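PDB 7KWD: alkaline phosphatase from Thermus thermophilus, which probably hydrolyses phosphate monoesters as a homodimeric metalloenzyme of the alkaline phosphatase family, using zinc and magnesium ions. Local coordinates for residues S87-V92 and M477-A482; F102-K107 and T120-F125; G112-A117 and V153-D158. All coordinates share one frame; numbering follows the deposited sequence.

Interaction 1. Residues S87-V92 and M477-A482; sequences SLTSYV and MSEEEA
Leu88 meets the start of helix 479-487 and the residue leading into it with both methyls of its side chain. Leu88 CD1 lies 3.4 Å from Met477 O, while its CD2 reaches Ala482 CB at 3.7 Å and also touches Met477 CG. With CG anti to the backbone N (chi1 -177°), the branch extends to where the chain enters the helix. Thr89 adds a second apolar contact: its CG2 approaches the same methyl, Ala482 CB, at 3.5 Å, leaving Ala482 covered by two neighbouring side chains. Glu479 lies alongside the loop, its CG 3.3 Å from Leu88 O. No direct hydrogen bond joins the segments; a single water links them instead, donating to Thr89 O at 2.8 Å and to Glu479 OE2 at 2.7 Å.

The N-terminal end of the helix is itself held in shape. Ser478 OG accepts from Glu481 N at 2.9 Å (N-H...O 160°), and Glu481 OE1 in turn accepts from Ser478 N through its anti lone pair, at 2.9 Å in a nearly straight bond (178°). Further out, Leu88 shares a backbone hydrogen bond with Thr108, and Thr89 packs against Leu333 of the second subunit, where Tyr91 N also donates to Ser336 OG of that subunit. The contact thus sets a loop at the dimer interface against a C-terminal helix opened by a classical capping box.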
loop_
_atom_site.group_PDB
_atom_site.type_symbol
_atom_site.label_atom_id
_atom_site.label_comp_id
_atom_site.label_asym_id
_atom_site.label_seq_id
_atom_site.Cartn_x
_atom_site.Cartn_y
_atom_site.Cartn_z
ATOM N N SER A 87 0.461 10.364 -13.358
ATOM C CA SER A 87 0.106 11.505 -14.195
ATOM C C SER A 87 0.654 11.269 -15.608
ATOM O O SER A 87 1.136 10.176 -15.931
ATOM C CB SER A 87 0.645 12.789 -13.564
ATOM O OG SER A 87 2.040 12.695 -13.407
ATOM N N LEU A 88 0.641 12.303 -16.451
ATOM C CA LEU A 88 0.899 12.096 -17.880
ATOM C C LEU A 88 2.350 11.691 -18.162
ATOM O O LEU A 88 2.598 10.862 -19.055
ATOM C CB LEU A 88 0.530 13.361 -18.648
ATOM C CG LEU A 88 0.651 13.341 -20.174
ATOM C CD1 LEU A 88 0.009 12.102 -20.766
ATOM C CD2 LEU A 88 0.003 14.620 -20.690
ATOM N N THR A 89 3.311 12.260 -17.420
ATOM C CA THR A 89 4.730 12.012 -17.636
ATOM C C THR A 89 5.460 11.449 -16.418
ATOM O O THR A 89 6.673 11.232 -16.501
ATOM C CB THR A 89 5.459 13.304 -18.067
ATOM O OG1 THR A 89 5.426 14.277 -17.017
ATOM C CG2 THR A 89 4.812 13.877 -19.276
ATOM N N SER A 90 4.760 11.153 -15.319
ATOM C CA SER A 90 5.419 10.679 -14.110
ATOM C C SER A 90 4.585 9.616 -13.426
ATOM O O SER A 90 3.394 9.826 -13.175
ATOM C CB SER A 90 5.632 11.808 -13.109
ATOM O OG SER A 90 6.074 11.277 -11.879
ATOM N N TYR A 91 5.216 8.512 -13.069
ATOM C CA TYR A 91 4.532 7.480 -12.306
ATOM C C TYR A 91 4.213 7.891 -10.892
ATOM O O TYR A 91 3.532 7.132 -10.208
ATOM C CB TYR A 91 5.366 6.221 -12.316
ATOM C CG TYR A 91 5.110 5.558 -13.611
ATOM C CD1 TYR A 91 3.964 4.864 -13.774
ATOM C CD2 TYR A 91 5.935 5.721 -14.705
ATOM C CE1 TYR A 91 3.661 4.302 -14.902
ATOM C CE2 TYR A 91 5.615 5.133 -15.881
ATOM C CZ TYR A 91 4.455 4.412 -15.956
ATOM O OH TYR A 91 3.974 3.756 -17.094
ATOM N N VAL A 92 4.620 9.078 -10.459
ATOM C CA VAL A 92 4.190 9.624 -9.184
ATOM C C VAL A 92 3.571 10.987 -9.424
ATOM O O VAL A 92 4.258 11.923 -9.865
ATOM C CB VAL A 92 5.344 9.725 -8.187
ATOM C CG1 VAL A 92 4.844 10.298 -6.847
ATOM C CG2 VAL A 92 6.007 8.363 -8.030
ATOM N N MET A 477 -3.688 15.038 -24.235
ATOM C CA MET A 477 -2.305 15.246 -24.656
ATOM C C MET A 477 -1.594 13.923 -24.422
ATOM O O MET A 477 -1.847 13.250 -23.417
ATOM C CB MET A 477 -1.626 16.394 -23.864
ATOM C CG MET A 477 -0.088 16.515 -23.967
ATOM S SD MET A 477 0.606 17.978 -23.089
ATOM C CE MET A 477 -0.475 19.279 -23.693
ATOM N N SER A 478 -0.725 13.547 -25.356
ATOM C CA SER A 478 0.044 12.320 -25.229
ATOM C C SER A 478 1.252 12.563 -24.340
ATOM O O SER A 478 1.698 13.698 -24.138
ATOM C CB SER A 478 0.517 11.824 -26.595
ATOM O OG SER A 478 1.603 12.613 -27.044
ATOM N N GLU A 479 1.772 11.466 -23.790
ATOM C CA GLU A 479 2.960 11.555 -22.957
ATOM C C GLU A 479 4.122 12.173 -23.724
ATOM O O GLU A 479 4.859 13.027 -23.192
ATOM C CB GLU A 479 3.326 10.159 -22.457
ATOM C CG GLU A 479 4.584 10.123 -21.600
ATOM C CD GLU A 479 4.876 8.718 -21.065
ATOM O OE1 GLU A 479 4.155 7.779 -21.458
ATOM O OE2 GLU A 479 5.833 8.560 -20.279
ATOM N N GLU A 480 4.316 11.738 -24.972
ATOM C CA GLU A 480 5.412 12.269 -25.776
ATOM C C GLU A 480 5.190 13.746 -26.074
ATOM O O GLU A 480 6.130 14.546 -26.003
ATOM C CB GLU A 480 5.581 11.446 -27.068
ATOM C CG GLU A 480 6.154 10.022 -26.880
ATOM C CD GLU A 480 7.634 9.983 -26.405
ATOM O OE1 GLU A 480 8.492 10.721 -26.971
ATOM O OE2 GLU A 480 7.938 9.203 -25.458
ATOM N N GLU A 481 3.953 14.157 -26.346
ATOM C CA GLU A 481 3.741 15.586 -26.560
ATOM C C GLU A 481 4.161 16.363 -25.333
ATOM O O GLU A 481 4.827 17.397 -25.435
ATOM C CB GLU A 481 2.280 15.897 -26.887
ATOM C CG GLU A 481 1.902 15.733 -28.337
ATOM C CD GLU A 481 0.385 15.679 -28.551
ATOM O OE1 GLU A 481 -0.356 15.246 -27.635
ATOM O OE2 GLU A 481 -0.081 16.075 -29.638
ATOM N N ALA A 482 3.787 15.856 -24.151
ATOM C CA ALA A 482 4.033 16.558 -22.898
ATOM C C ALA A 482 5.518 16.620 -22.586
ATOM O O ALA A 482 6.022 17.644 -22.115
ATOM C CB ALA A 482 3.284 15.853 -21.763
HETATM O O HOH W 1 7.626 10.017 -18.882
#

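Interaction 2. Residues F102-K107 and T120-F125; sequences FSCGVK and TPLKPF
The C-terminal turn of helix 95-104 here packs against the entry to helix 125-131, with Ser103 and Cys104 meeting Leu122 and Pro124, the last at the N-cap position. The nearest CA atoms across the contact are those of Ser103 and Pro124, 4.8 Å apart. Cys104 supplies the thiol: Cys104 SG rests 3.6 Å from Leu122 CB and 3.8 Å from Pro124 CA, touching both residues. Its torsion (chi1 -59°) keeps the sulfur beside its own backbone N and turned to the 120-125 segment. Beyond Gly105, where phi turns positive (80°) as the chain leaves the helix, Val106 CG2 and Leu122 CD1 reach toward each other tip to tip at 3.9 Å.

Ser103 contributes through main chain and side chain alike. Ser103 O takes a CA-H...O contact from Pro124 CA at 3.3 Å, and Phe125 N lies 2.8 Å from the same oxygen. Ser103 OG touches Pro124 CB at 3.7 Å, but its polar partners lie elsewhere, at Ser151 O and Gly99 O. Asn474 braces both sides, donating to Cys104 O and accepting from Lys123 N. Phe125 sends its ring away toward helix 459-468.

No clear hydrogen bond crosses by way of a side chain: apolar contacts around the Cys104 sulfur are joined by the CA-H...O contact at Ser103 O, with Ser103 OG satisfied by neighbouring parts of the fold.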
loop_
_atom_site.group_PDB
_atom_site.type_symbol
_atom_site.label_atom_id
_atom_site.label_comp_id
_atom_site.label_asym_id
_atom_site.label_seq_id
_atom_site.Cartn_x
_atom_site.Cartn_y
_atom_site.Cartn_z
ATOM N N PHE A 102 -9.463 13.438 -11.810
ATOM C CA PHE A 102 -10.826 13.323 -11.306
ATOM C C PHE A 102 -11.775 14.287 -12.019
ATOM O O PHE A 102 -12.882 13.909 -12.431
ATOM C CB PHE A 102 -10.877 13.615 -9.807
ATOM C CG PHE A 102 -10.156 12.624 -8.934
ATOM C CD1 PHE A 102 -9.734 11.399 -9.415
ATOM C CD2 PHE A 102 -9.920 12.929 -7.605
ATOM C CE1 PHE A 102 -9.102 10.494 -8.589
ATOM C CE2 PHE A 102 -9.279 12.033 -6.786
ATOM C CZ PHE A 102 -8.871 10.808 -7.275
ATOM N N SER A 103 -11.383 15.568 -12.105
ATOM C CA SER A 103 -12.343 16.610 -12.460
ATOM C C SER A 103 -12.431 16.827 -13.956
ATOM O O SER A 103 -13.430 17.369 -14.420
ATOM C CB SER A 103 -11.994 17.950 -11.799
ATOM O OG SER A 103 -10.802 18.449 -12.357
ATOM N N CYS A 104 -11.418 16.406 -14.715
ATOM C CA CYS A 104 -11.391 16.631 -16.147
ATOM C C CYS A 104 -11.350 15.354 -16.968
ATOM O O CYS A 104 -11.699 15.409 -18.138
ATOM C CB CYS A 104 -10.200 17.521 -16.529
ATOM S SG CYS A 104 -10.211 19.134 -15.722
ATOM N N GLY A 105 -11.001 14.210 -16.374
ATOM C CA GLY A 105 -11.031 12.932 -17.061
ATOM C C GLY A 105 -9.843 12.650 -17.952
ATOM O O GLY A 105 -9.907 11.729 -18.772
ATOM N N VAL A 106 -8.768 13.412 -17.825
ATOM C CA VAL A 106 -7.606 13.262 -18.682
ATOM C C VAL A 106 -6.360 13.438 -17.824
ATOM O O VAL A 106 -6.388 14.098 -16.778
ATOM C CB VAL A 106 -7.579 14.270 -19.866
ATOM C CG1 VAL A 106 -8.752 14.105 -20.759
ATOM C CG2 VAL A 106 -7.509 15.685 -19.367
ATOM N N LYS A 107 -5.273 12.832 -18.270
ATOM C CA LYS A 107 -3.989 12.975 -17.602
ATOM C C LYS A 107 -3.401 14.317 -17.978
ATOM O O LYS A 107 -3.473 14.731 -19.144
ATOM C CB LYS A 107 -3.024 11.874 -18.015
ATOM C CG LYS A 107 -3.583 10.468 -17.874
ATOM C CD LYS A 107 -3.390 9.974 -16.455
ATOM C CE LYS A 107 -3.517 8.465 -16.322
ATOM N NZ LYS A 107 -3.625 8.053 -14.874
ATOM N N THR A 120 -3.626 24.679 -22.818
ATOM C CA THR A 120 -4.989 24.327 -23.198
ATOM C C THR A 120 -5.878 24.231 -21.967
ATOM O O THR A 120 -5.588 23.436 -21.068
ATOM C CB THR A 120 -5.009 22.986 -23.925
ATOM O OG1 THR A 120 -4.062 23.021 -24.995
ATOM C CG2 THR A 120 -6.382 22.715 -24.440
ATOM N N PRO A 121 -6.927 25.033 -21.841
ATOM C CA PRO A 121 -7.780 24.926 -20.663
ATOM C C PRO A 121 -8.700 23.725 -20.775
ATOM O O PRO A 121 -9.117 23.322 -21.862
ATOM C CB PRO A 121 -8.577 26.242 -20.657
ATOM C CG PRO A 121 -8.618 26.646 -22.066
ATOM C CD PRO A 121 -7.237 26.261 -22.612
ATOM N N LEU A 122 -8.994 23.154 -19.616
ATOM C CA LEU A 122 -9.925 22.052 -19.479
ATOM C C LEU A 122 -11.128 22.535 -18.690
ATOM O O LEU A 122 -11.026 23.477 -17.900
ATOM C CB LEU A 122 -9.267 20.875 -18.769
ATOM C CG LEU A 122 -7.861 20.495 -19.260
ATOM C CD1 LEU A 122 -7.228 19.422 -18.385
ATOM C CD2 LEU A 122 -7.940 20.030 -20.715
ATOM N N LYS A 123 -12.259 21.890 -18.903
ATOM C CA LYS A 123 -13.454 22.240 -18.152
ATOM C C LYS A 123 -13.619 21.238 -17.038
ATOM O O LYS A 123 -13.871 20.054 -17.322
ATOM C CB LYS A 123 -14.680 22.232 -19.057
ATOM C CG LYS A 123 -15.953 22.765 -18.410
ATOM C CD LYS A 123 -17.027 22.794 -19.486
ATOM C CE LYS A 123 -18.387 23.166 -18.964
ATOM N NZ LYS A 123 -19.381 23.150 -20.092
ATOM N N PRO A 124 -13.472 21.630 -15.779
ATOM C CA PRO A 124 -13.561 20.665 -14.684
ATOM C C PRO A 124 -14.998 20.460 -14.224
ATOM O O PRO A 124 -15.878 21.302 -14.424
ATOM C CB PRO A 124 -12.724 21.324 -13.571
ATOM C CG PRO A 124 -12.867 22.825 -13.825
ATOM C CD PRO A 124 -13.219 23.011 -15.290
ATOM N N PHE A 125 -15.195 19.334 -13.543
ATOM C CA PHE A 125 -16.539 18.777 -13.392
ATOM C C PHE A 125 -17.461 19.674 -12.589
ATOM O O PHE A 125 -18.654 19.769 -12.897
ATOM C CB PHE A 125 -16.482 17.377 -12.751
ATOM C CG PHE A 125 -17.790 16.694 -12.785
ATOM C CD1 PHE A 125 -18.279 16.209 -13.978
ATOM C CD2 PHE A 125 -18.585 16.624 -11.653
ATOM C CE1 PHE A 125 -19.542 15.633 -14.044
ATOM C CE2 PHE A 125 -19.831 16.050 -11.705
ATOM C CZ PHE A 125 -20.313 15.567 -12.912
#

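Interaction 3. Residues G112-A117 and V153-D158; sequences GLAIHA and VISNPD
Ile115 lies along the 153-158 segment: Ile115 CB stands 3.7 Å from Ser155 OG, and CG1 passes the same hydroxyl slightly farther off. The CG2 branch of Ile115 goes another way and rests 3.7 Å from Asn156 O, near Pro157 CA. At the tip, Ile115 CD1 settles by the proline ring, 4.1 Å from Pro157 CB and about as far from CD. CG1 stands anti to the backbone N (chi1 -161°), which carries this tip out along the partner chain to Pro157.

The two backbones are joined by a single antiparallel beta bridge, a hydrogen-bonded pair made by Leu113 and Asn156. Leu113 N donates to Asn156 O at 2.8 Å, and Asn156 N returns a bond to Leu113 O at 2.9 Å, its donor tilted 19° from the carbonyl plane. Leu113 O also receives a CA-H...O contact from Ser155 CA at 3.2 Å. This bridge connects the loop after helix 95-104 with the loop after helix 147-153, two helices that carry Ser95 and Thr148 of the metal centre.

Past the bridge, Ala114 has a positive phi, and its carbonyl is met by the serine hydroxyl: Ser155 OG donates to Ala114 O at 2.8 Å, from 53° above the carbonyl plane and not on a lone pair. Leu113 turns to a different neighbour: its side chain crosses that of Ile154 obliquely, with Leu113 CD1 4.0 Å from Ile154 CD1, and Ala147, Ala150 and Ser151 of helix 147-153 and Ser96 also lie against the leucine. Asn156 folds its own carboxamide back into an Asx turn, OD1 accepting from Asp158 N in the carbonyl plane, while ND2 donates to Gln168 OE1 of helix 162-172.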
loop_
_atom_site.group_PDB
_atom_site.type_symbol
_atom_site.label_atom_id
_atom_site.label_comp_id
_atom_site.label_asym_id
_atom_site.label_seq_id
_atom_site.Cartn_x
_atom_site.Cartn_y
_atom_site.Cartn_z
ATOM N N GLY A 112 -0.349 22.304 -13.136
ATOM C CA GLY A 112 -1.464 23.163 -13.458
ATOM C C GLY A 112 -2.823 22.615 -13.008
ATOM O O GLY A 112 -3.003 21.417 -12.789
ATOM N N LEU A 113 -3.767 23.535 -12.856
ATOM C CA LEU A 113 -5.144 23.239 -12.470
ATOM C C LEU A 113 -6.031 23.268 -13.703
ATOM O O LEU A 113 -6.131 24.300 -14.367
ATOM C CB LEU A 113 -5.654 24.268 -11.460
ATOM C CG LEU A 113 -4.932 24.288 -10.119
ATOM C CD1 LEU A 113 -5.427 25.445 -9.241
ATOM C CD2 LEU A 113 -5.128 22.949 -9.393
ATOM N N ALA A 114 -6.690 22.145 -13.997
ATOM C CA ALA A 114 -7.604 22.050 -15.141
ATOM C C ALA A 114 -7.010 22.692 -16.385
ATOM O O ALA A 114 -7.608 23.558 -17.034
ATOM C CB ALA A 114 -8.952 22.693 -14.827
ATOM N N ILE A 115 -5.811 22.225 -16.741
ATOM C CA ILE A 115 -5.082 22.790 -17.869
ATOM C C ILE A 115 -3.984 21.816 -18.260
ATOM O O ILE A 115 -3.465 21.071 -17.424
ATOM C CB ILE A 115 -4.518 24.179 -17.473
ATOM C CG1 ILE A 115 -4.159 25.024 -18.686
ATOM C CG2 ILE A 115 -3.288 23.979 -16.537
ATOM C CD1 ILE A 115 -3.703 26.462 -18.321
ATOM N N HIS A 116 -3.607 21.849 -19.537
ATOM C CA HIS A 116 -2.514 21.038 -20.027
ATOM C C HIS A 116 -1.214 21.827 -19.997
ATOM O O HIS A 116 -1.214 23.041 -19.891
ATOM C CB HIS A 116 -2.800 20.545 -21.450
ATOM C CG HIS A 116 -3.627 19.306 -21.482
ATOM N ND1 HIS A 116 -3.374 18.229 -20.658
ATOM C CD2 HIS A 116 -4.708 18.971 -22.222
ATOM C CE1 HIS A 116 -4.275 17.294 -20.876
ATOM N NE2 HIS A 116 -5.087 17.713 -21.832
ATOM N N ALA A 117 -0.091 21.124 -20.146
ATOM C CA ALA A 117 1.203 21.794 -20.044
ATOM C C ALA A 117 1.393 22.878 -21.104
ATOM O O ALA A 117 2.298 23.706 -20.977
ATOM C CB ALA A 117 2.342 20.779 -20.171
ATOM N N VAL A 153 -13.044 23.296 -9.914
ATOM C CA VAL A 153 -13.871 24.445 -10.267
ATOM C C VAL A 153 -13.206 25.373 -11.281
ATOM O O VAL A 153 -13.905 25.964 -12.110
ATOM C CB VAL A 153 -14.286 25.243 -9.013
ATOM C CG1 VAL A 153 -15.312 24.480 -8.275
ATOM C CG2 VAL A 153 -13.070 25.484 -8.150
ATOM N N ILE A 154 -11.883 25.561 -11.237
ATOM C CA ILE A 154 -11.280 26.614 -12.075
ATOM C C ILE A 154 -9.999 26.145 -12.754
ATOM O O ILE A 154 -9.391 25.142 -12.393
ATOM C CB ILE A 154 -10.998 27.912 -11.281
ATOM C CG1 ILE A 154 -10.121 27.655 -10.043
ATOM C CG2 ILE A 154 -12.322 28.598 -10.864
ATOM C CD1 ILE A 154 -8.585 27.719 -10.314
ATOM N N SER A 155 -9.576 26.919 -13.751
ATOM C CA SER A 155 -8.381 26.611 -14.520
ATOM C C SER A 155 -7.303 27.651 -14.264
ATOM O O SER A 155 -7.571 28.858 -14.266
ATOM C CB SER A 155 -8.656 26.579 -16.030
ATOM O OG SER A 155 -7.422 26.286 -16.687
ATOM N N ASN A 156 -6.080 27.187 -14.076
ATOM C CA ASN A 156 -4.969 28.102 -13.828
ATOM C C ASN A 156 -3.649 27.386 -14.053
ATOM O O ASN A 156 -3.469 26.252 -13.580
ATOM C CB ASN A 156 -5.047 28.645 -12.390
ATOM C CG ASN A 156 -4.072 29.782 -12.150
ATOM O OD1 ASN A 156 -2.875 29.650 -12.422
ATOM N ND2 ASN A 156 -4.582 30.902 -11.655
ATOM N N PRO A 157 -2.695 28.012 -14.756
ATOM C CA PRO A 157 -1.445 27.310 -15.078
ATOM C C PRO A 157 -0.546 27.074 -13.892
ATOM O O PRO A 157 0.357 26.246 -14.012
ATOM C CB PRO A 157 -0.758 28.229 -16.102
ATOM C CG PRO A 157 -1.406 29.555 -15.923
ATOM C CD PRO A 157 -2.806 29.295 -15.482
ATOM N N ASP A 158 -0.786 27.737 -12.758
ATOM C CA ASP A 158 0.072 27.667 -11.570
ATOM C C ASP A 158 -0.801 27.401 -10.342
ATOM O O ASP A 158 -1.514 28.305 -9.875
ATOM C CB ASP A 158 0.843 28.985 -11.400
ATOM C CG ASP A 158 1.850 28.969 -10.228
ATOM O OD1 ASP A 158 2.105 27.894 -9.640
ATOM O OD2 ASP A 158 2.377 30.058 -9.909
#

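In the fold
Interactions 2 and 3 are closely joined, their centres about 9 Å apart. Leu122 N and Ala114 O, 3.0 Å apart, probably form a hydrogen bond. Interaction 1 lies about 15 Å, centre to centre, from either, yet touches both: Leu88 CD2 approaches Lys107 O at 3.8 Å, and Met477 CE meets His116 CB at 3.5 Å. The three differ in their relation to the metals. In interaction 3 the side chain of Leu113 is about 7 Å from that of Ser95, the predicted phosphoserine nucleophile, and about 9 Å from magnesium. The Ser103 side chain of interaction 2 is about 12 Å from magnesium, while interaction 1 is remote from these sites and faces the second subunit.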